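Long-range contacts in secretin XcpQ (Pseudomonas aeruginosa, PDB 4E9J), which forms the outer-membrane channel of the type II secretion system, through which elastase LasB and other proteins are exported: residues Ala29-Phe34 with Gly54-Val59; Val58-Gln63 with Thr115-Val120. All blocks are in the same frame, centred on the assembly; numbering follows the deposited sequence.

Contact 1: residues Ala29-Phe34 with Gly54-Val59; sequences ADIREF and GQVSVV
Phe-34 lies across Val-58 at about a right angle, with methyl CG2 of the valine over one ring face, 4.2 Å from the centroid, in a CH-pi contact displaced toward the ring's rim. CG of Phe-34 stands anti to the backbone N (chi1 176°), which carries the ring from the first helical turn across to strand 55-61. The other valine methyl, CG1, touches ring atom CE1 of Phe-34 at 3.8 Å. Two residues back along the strand, Val-56 divides its branches: CG1 meets CG1 of Ile-31 at 3.9 Å, while CG2 packs on CB of Phe-34. Leu-72, Val-76 and Met-77 of helix 66-79 close over this apolar layer.

Beneath the side chains, Ala-29 and Val-56 form an antiparallel hydrogen-bonded pair, and the bond from Val-56 N to Ala-29 O (2.7 Å) is nearly straight at 172°. Past it the chain turns into helix 31-42, yet Ile-31 N still donates to Gly-54 O (2.8 Å). Asp-30 OD1 accepts from Arg-32 N at 2.9 Å on the anti side of the carboxylate, an N-cap marking a strand-to-helix junction within the N0 domain, the first of the periplasmic domains of the secretin.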
loop_
_atom_site.group_PDB
_atom_site.type_symbol
_atom_site.label_atom_id
_atom_site.label_comp_id
_atom_site.label_asym_id
_atom_site.label_seq_id
_atom_site.Cartn_x
_atom_site.Cartn_y
_atom_site.Cartn_z
ATOM N N ALA A 29 12.209 23.644 10.307
ATOM C CA ALA A 29 13.627 23.429 10.519
ATOM C C ALA A 29 14.266 22.846 9.274
ATOM O O ALA A 29 13.613 22.155 8.495
ATOM C CB ALA A 29 13.837 22.492 11.698
ATOM N N ASP A 30 15.546 23.101 9.110
ATOM C CA ASP A 30 16.292 22.520 8.006
ATOM C C ASP A 30 16.270 21.000 8.215
ATOM O O ASP A 30 16.352 20.536 9.359
ATOM C CB ASP A 30 17.746 23.024 8.005
ATOM C CG ASP A 30 18.478 22.749 6.712
ATOM O OD1 ASP A 30 18.587 21.563 6.331
ATOM O OD2 ASP A 30 18.938 23.719 6.076
ATOM N N ILE A 31 16.120 20.231 7.134
ATOM C CA ILE A 31 16.118 18.767 7.239
ATOM C C ILE A 31 17.423 18.272 7.871
ATOM O O ILE A 31 17.416 17.271 8.580
ATOM C CB ILE A 31 15.827 18.104 5.865
ATOM C CG1 ILE A 31 15.446 16.620 6.053
ATOM C CG2 ILE A 31 17.023 18.256 4.898
ATOM C CD1 ILE A 31 14.917 15.979 4.791
ATOM N N ARG A 32 18.534 18.989 7.643
ATOM C CA ARG A 32 19.827 18.644 8.233
ATOM C C ARG A 32 19.861 18.772 9.761
ATOM O O ARG A 32 20.577 18.007 10.409
ATOM C CB ARG A 32 20.947 19.409 7.546
ATOM C CG ARG A 32 21.097 18.949 6.089
ATOM C CD ARG A 32 21.744 20.011 5.225
ATOM N NE ARG A 32 21.976 19.575 3.848
ATOM C CZ ARG A 32 22.983 18.821 3.432
ATOM N NH1 ARG A 32 23.880 18.360 4.296
ATOM N NH2 ARG A 32 23.090 18.498 2.150
ATOM N N GLU A 33 19.057 19.686 10.335
ATOM C CA GLU A 33 18.916 19.813 11.785
ATOM C C GLU A 33 18.143 18.614 12.299
ATOM O O GLU A 33 18.551 17.993 13.280
ATOM C CB GLU A 33 18.193 21.122 12.180
ATOM C CG GLU A 33 17.906 21.206 13.672
ATOM C CD GLU A 33 17.504 22.582 14.170
ATOM O OE1 GLU A 33 18.204 23.555 13.812
ATOM O OE2 GLU A 33 16.502 22.691 14.912
ATOM N N PHE A 34 17.052 18.255 11.616
ATOM C CA PHE A 34 16.282 17.078 12.017
ATOM C C PHE A 34 17.155 15.811 12.011
ATOM O O PHE A 34 17.077 15.027 12.949
ATOM C CB PHE A 34 15.042 16.916 11.137
ATOM C CG PHE A 34 14.264 15.657 11.440
ATOM C CD1 PHE A 34 13.565 15.522 12.637
ATOM C CD2 PHE A 34 14.284 14.583 10.562
ATOM C CE1 PHE A 34 12.865 14.342 12.927
ATOM C CE2 PHE A 34 13.605 13.406 10.858
ATOM C CZ PHE A 34 12.885 13.295 12.029
ATOM N N GLY A 54 15.985 20.879 2.149
ATOM C CA GLY A 54 14.569 21.032 2.457
ATOM C C GLY A 54 14.281 21.498 3.866
ATOM O O GLY A 54 15.127 21.393 4.757
ATOM N N GLN A 55 13.053 21.991 4.054
ATOM C CA GLN A 55 12.511 22.463 5.322
ATOM C C GLN A 55 11.493 21.426 5.813
ATOM O O GLN A 55 10.696 20.938 5.018
ATOM C CB GLN A 55 11.781 23.803 5.144
ATOM C CG GLN A 55 12.625 25.040 4.888
ATOM C CD GLN A 55 13.697 25.263 5.919
ATOM O OE1 GLN A 55 13.435 25.760 7.014
ATOM N NE2 GLN A 55 14.922 24.912 5.589
ATOM N N VAL A 56 11.557 21.071 7.095
ATOM C CA VAL A 56 10.650 20.096 7.689
ATOM C C VAL A 56 10.000 20.603 8.955
ATOM O O VAL A 56 10.572 21.419 9.695
ATOM C CB VAL A 56 11.348 18.730 7.917
ATOM C CG1 VAL A 56 11.984 18.235 6.614
ATOM C CG2 VAL A 56 12.379 18.784 9.039
ATOM N N SER A 57 8.782 20.116 9.187
ATOM C CA SER A 57 8.046 20.313 10.420
ATOM C C SER A 57 7.684 18.888 10.879
ATOM O O SER A 57 7.098 18.123 10.109
ATOM C CB SER A 57 6.814 21.189 10.204
ATOM O OG SER A 57 7.182 22.492 9.770
ATOM N N VAL A 58 8.117 18.505 12.086
ATOM C CA VAL A 58 7.937 17.160 12.626
ATOM C C VAL A 58 7.338 17.286 13.998
ATOM O O VAL A 58 7.917 17.947 14.862
ATOM C CB VAL A 58 9.280 16.413 12.660
ATOM C CG1 VAL A 58 9.090 14.968 13.116
ATOM C CG2 VAL A 58 9.953 16.472 11.300
ATOM N N VAL A 59 6.198 16.623 14.207
ATOM C CA VAL A 59 5.421 16.751 15.434
ATOM C C VAL A 59 4.914 15.420 15.944
ATOM O O VAL A 59 4.335 14.654 15.180
ATOM C CB VAL A 59 4.248 17.720 15.162
ATOM C CG1 VAL A 59 3.300 17.833 16.356
ATOM C CG2 VAL A 59 4.755 19.089 14.733
HETATM O O HOH W 1 18.211 22.301 3.736
#

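Contact 2: residues Val58-Gln63 with Thr115-Val120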
loop_
_atom_site.group_PDB
_atom_site.type_symbol
_atom_site.label_atom_id
_atom_site.label_comp_id
_atom_site.label_asym_id
_atom_site.label_seq_id
_atom_site.Cartn_x
_atom_site.Cartn_y
_atom_site.Cartn_z
ATOM N N VAL A 58 8.117 18.505 12.086
ATOM C CA VAL A 58 7.937 17.160 12.626
ATOM C C VAL A 58 7.338 17.286 13.998
ATOM O O VAL A 58 7.917 17.947 14.862
ATOM C CB VAL A 58 9.280 16.413 12.660
ATOM C CG1 VAL A 58 9.090 14.968 13.116
ATOM C CG2 VAL A 58 9.953 16.472 11.300
ATOM N N VAL A 59 6.198 16.623 14.207
ATOM C CA VAL A 59 5.421 16.751 15.434
ATOM C C VAL A 59 4.914 15.420 15.944
ATOM O O VAL A 59 4.335 14.654 15.180
ATOM C CB VAL A 59 4.248 17.720 15.162
ATOM C CG1 VAL A 59 3.300 17.833 16.356
ATOM C CG2 VAL A 59 4.755 19.089 14.733
ATOM N N SER A 60 5.161 15.140 17.240
ATOM C CA SER A 60 4.610 13.989 17.937
ATOM C C SER A 60 4.306 14.421 19.361
ATOM O O SER A 60 5.239 14.718 20.110
ATOM C CB SER A 60 5.573 12.807 17.926
ATOM O OG SER A 60 4.996 11.637 18.489
ATOM N N LYS A 61 3.010 14.520 19.699
ATOM C CA LYS A 61 2.543 14.825 21.050
ATOM C C LYS A 61 2.526 13.496 21.846
ATOM O O LYS A 61 2.678 13.510 23.066
ATOM C CB LYS A 61 1.153 15.505 21.031
ATOM N N ALA A 62 2.408 12.358 21.136
ATOM C CA ALA A 62 2.520 11.024 21.701
ATOM C C ALA A 62 3.984 10.728 22.020
ATOM O O ALA A 62 4.884 11.114 21.259
ATOM C CB ALA A 62 2.043 9.998 20.689
ATOM N N GLN A 63 4.222 9.976 23.085
ATOM C CA GLN A 63 5.593 9.664 23.441
ATOM C C GLN A 63 6.052 8.482 22.613
ATOM O O GLN A 63 5.305 7.532 22.427
ATOM C CB GLN A 63 5.782 9.473 24.956
ATOM C CG GLN A 63 5.222 8.200 25.564
ATOM C CD GLN A 63 5.619 8.094 27.021
ATOM O OE1 GLN A 63 5.640 9.094 27.745
ATOM N NE2 GLN A 63 5.893 6.878 27.505
ATOM N N THR A 115 5.130 16.454 8.991
ATOM C CA THR A 115 5.057 15.020 9.285
ATOM C C THR A 115 4.556 14.895 10.734
ATOM O O THR A 115 5.310 15.190 11.663
ATOM C CB THR A 115 6.394 14.356 9.082
ATOM O OG1 THR A 115 6.789 14.552 7.720
ATOM C CG2 THR A 115 6.345 12.862 9.407
ATOM N N ARG A 116 3.286 14.476 10.928
ATOM C CA ARG A 116 2.672 14.386 12.242
ATOM C C ARG A 116 2.344 12.946 12.639
ATOM O O ARG A 116 1.858 12.196 11.801
ATOM C CB ARG A 116 1.364 15.200 12.248
ATOM C CG ARG A 116 0.880 15.438 13.664
ATOM C CD ARG A 116 -0.437 16.137 13.728
ATOM N NE ARG A 116 -0.330 17.538 13.324
ATOM C CZ ARG A 116 -1.336 18.399 13.340
ATOM N NH1 ARG A 116 -2.551 18.005 13.719
ATOM N NH2 ARG A 116 -1.145 19.660 12.952
ATOM N N VAL A 117 2.593 12.562 13.905
ATOM C CA VAL A 117 2.221 11.258 14.447
ATOM C C VAL A 117 0.866 11.468 15.125
ATOM O O VAL A 117 0.715 12.391 15.925
ATOM C CB VAL A 117 3.263 10.716 15.454
ATOM C CG1 VAL A 117 2.818 9.367 16.020
ATOM C CG2 VAL A 117 4.636 10.577 14.815
ATOM N N ILE A 118 -0.117 10.640 14.791
ATOM C CA ILE A 118 -1.484 10.721 15.317
ATOM C C ILE A 118 -1.719 9.451 16.091
ATOM O O ILE A 118 -1.734 8.385 15.494
ATOM C CB ILE A 118 -2.534 10.885 14.174
ATOM C CG1 ILE A 118 -2.246 12.165 13.353
ATOM C CG2 ILE A 118 -3.954 10.966 14.744
ATOM C CD1 ILE A 118 -3.216 12.441 12.172
ATOM N N GLN A 119 -1.869 9.524 17.408
ATOM C CA GLN A 119 -2.143 8.320 18.176
ATOM C C GLN A 119 -3.644 8.034 18.056
ATOM O O GLN A 119 -4.439 8.961 17.974
ATOM C CB GLN A 119 -1.741 8.502 19.643
ATOM C CG GLN A 119 -1.743 7.185 20.425
ATOM C CD GLN A 119 -0.628 7.149 21.430
ATOM O OE1 GLN A 119 -0.774 7.630 22.552
ATOM N NE2 GLN A 119 0.525 6.633 21.036
ATOM N N VAL A 120 -3.999 6.759 17.915
ATOM C CA VAL A 120 -5.390 6.277 17.806
ATOM C C VAL A 120 -5.685 5.568 19.124
ATOM O O VAL A 120 -4.888 4.759 19.579
ATOM C CB VAL A 120 -5.556 5.360 16.571
ATOM C CG1 VAL A 120 -6.973 4.813 16.466
ATOM C CG2 VAL A 120 -5.188 6.128 15.295
HETATM O O HOH W 2 1.019 14.519 17.500
#
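A parallel beta pairing between domains joins strand 55-61 of N0 to strand 114-119 of N1, so that one sheet runs through both periplasmic domains. Val-58 faces Thr-115, and Val-59 faces Arg-116; the short strand axes lie 4.9 Å apart and diverge by 15°. Val-59 supplies both direct backbone bonds between the segments, its N donating to Thr-115 O at 3.1 Å and its O accepting from Val-117 N at 3.0 Å. The alpha hydrogens of Val-58 and Arg-116 add CA-H...O contacts to Thr-115 O and Val-59 O, respectively. Farther along, the strands are bridged by a water that accepts from Lys-61 N and donates to Val-117 O.

The two faces of the sheet differ. On one, Val-59 and Arg-116 lie side by side, CB of the valine 4.3 Å from CG of the arginine. Beyond CG the Arg-116 chain bends at chi3 (-71°), and its guanidinium is held by two carboxylates of N1: NH1 pairs with Glu-164 of helix 157-171 and NE with Glu-114. Val-58, Thr-115, Ser-60 and Val-117 occupy the other face, where Leu-72 and Val-76 of helix 66-79 cover Val-58 and Thr-115. The hydroxyl of Thr-115 is hydrogen-bonded to that of Ser-154 on the adjoining N1 strand.

At the far end the chain turns a corner at Ala-62, whose CB approaches the amide of Gln-119, 3.7 Å from NE2. The corner is tied internally by Ser-60, whose OG, turned anti to its own backbone N (chi1 -174°), donates to Ala-62 O at 2.8 Å; Ser-60 OG also rests against Val-117, 3.6 Å from its CB.

How the contacts relate
Strand 55-61 serves both contacts, pairing antiparallel with the end of strand 21-30 in contact 1 and parallel with strand 114-119 in contact 2; the segments share Val-58 and Val-59, of which Val-58 touches across both contacts. Their centres lie about 15 Å apart, and Ser-57 O and Thr-115 N, 2.8 Å apart in a probable hydrogen bond, link them directly. Both are held by backbone hydrogen bonds. Contact 1, buried within N0, adds aromatic and aliphatic packing beside a capped helix start. Contact 2, nearer the centre of the chain and only partly buried, joins N0 to N1 with sparser side-chain packing and a bridging water. Helix 66-79 covers side chains of both contacts.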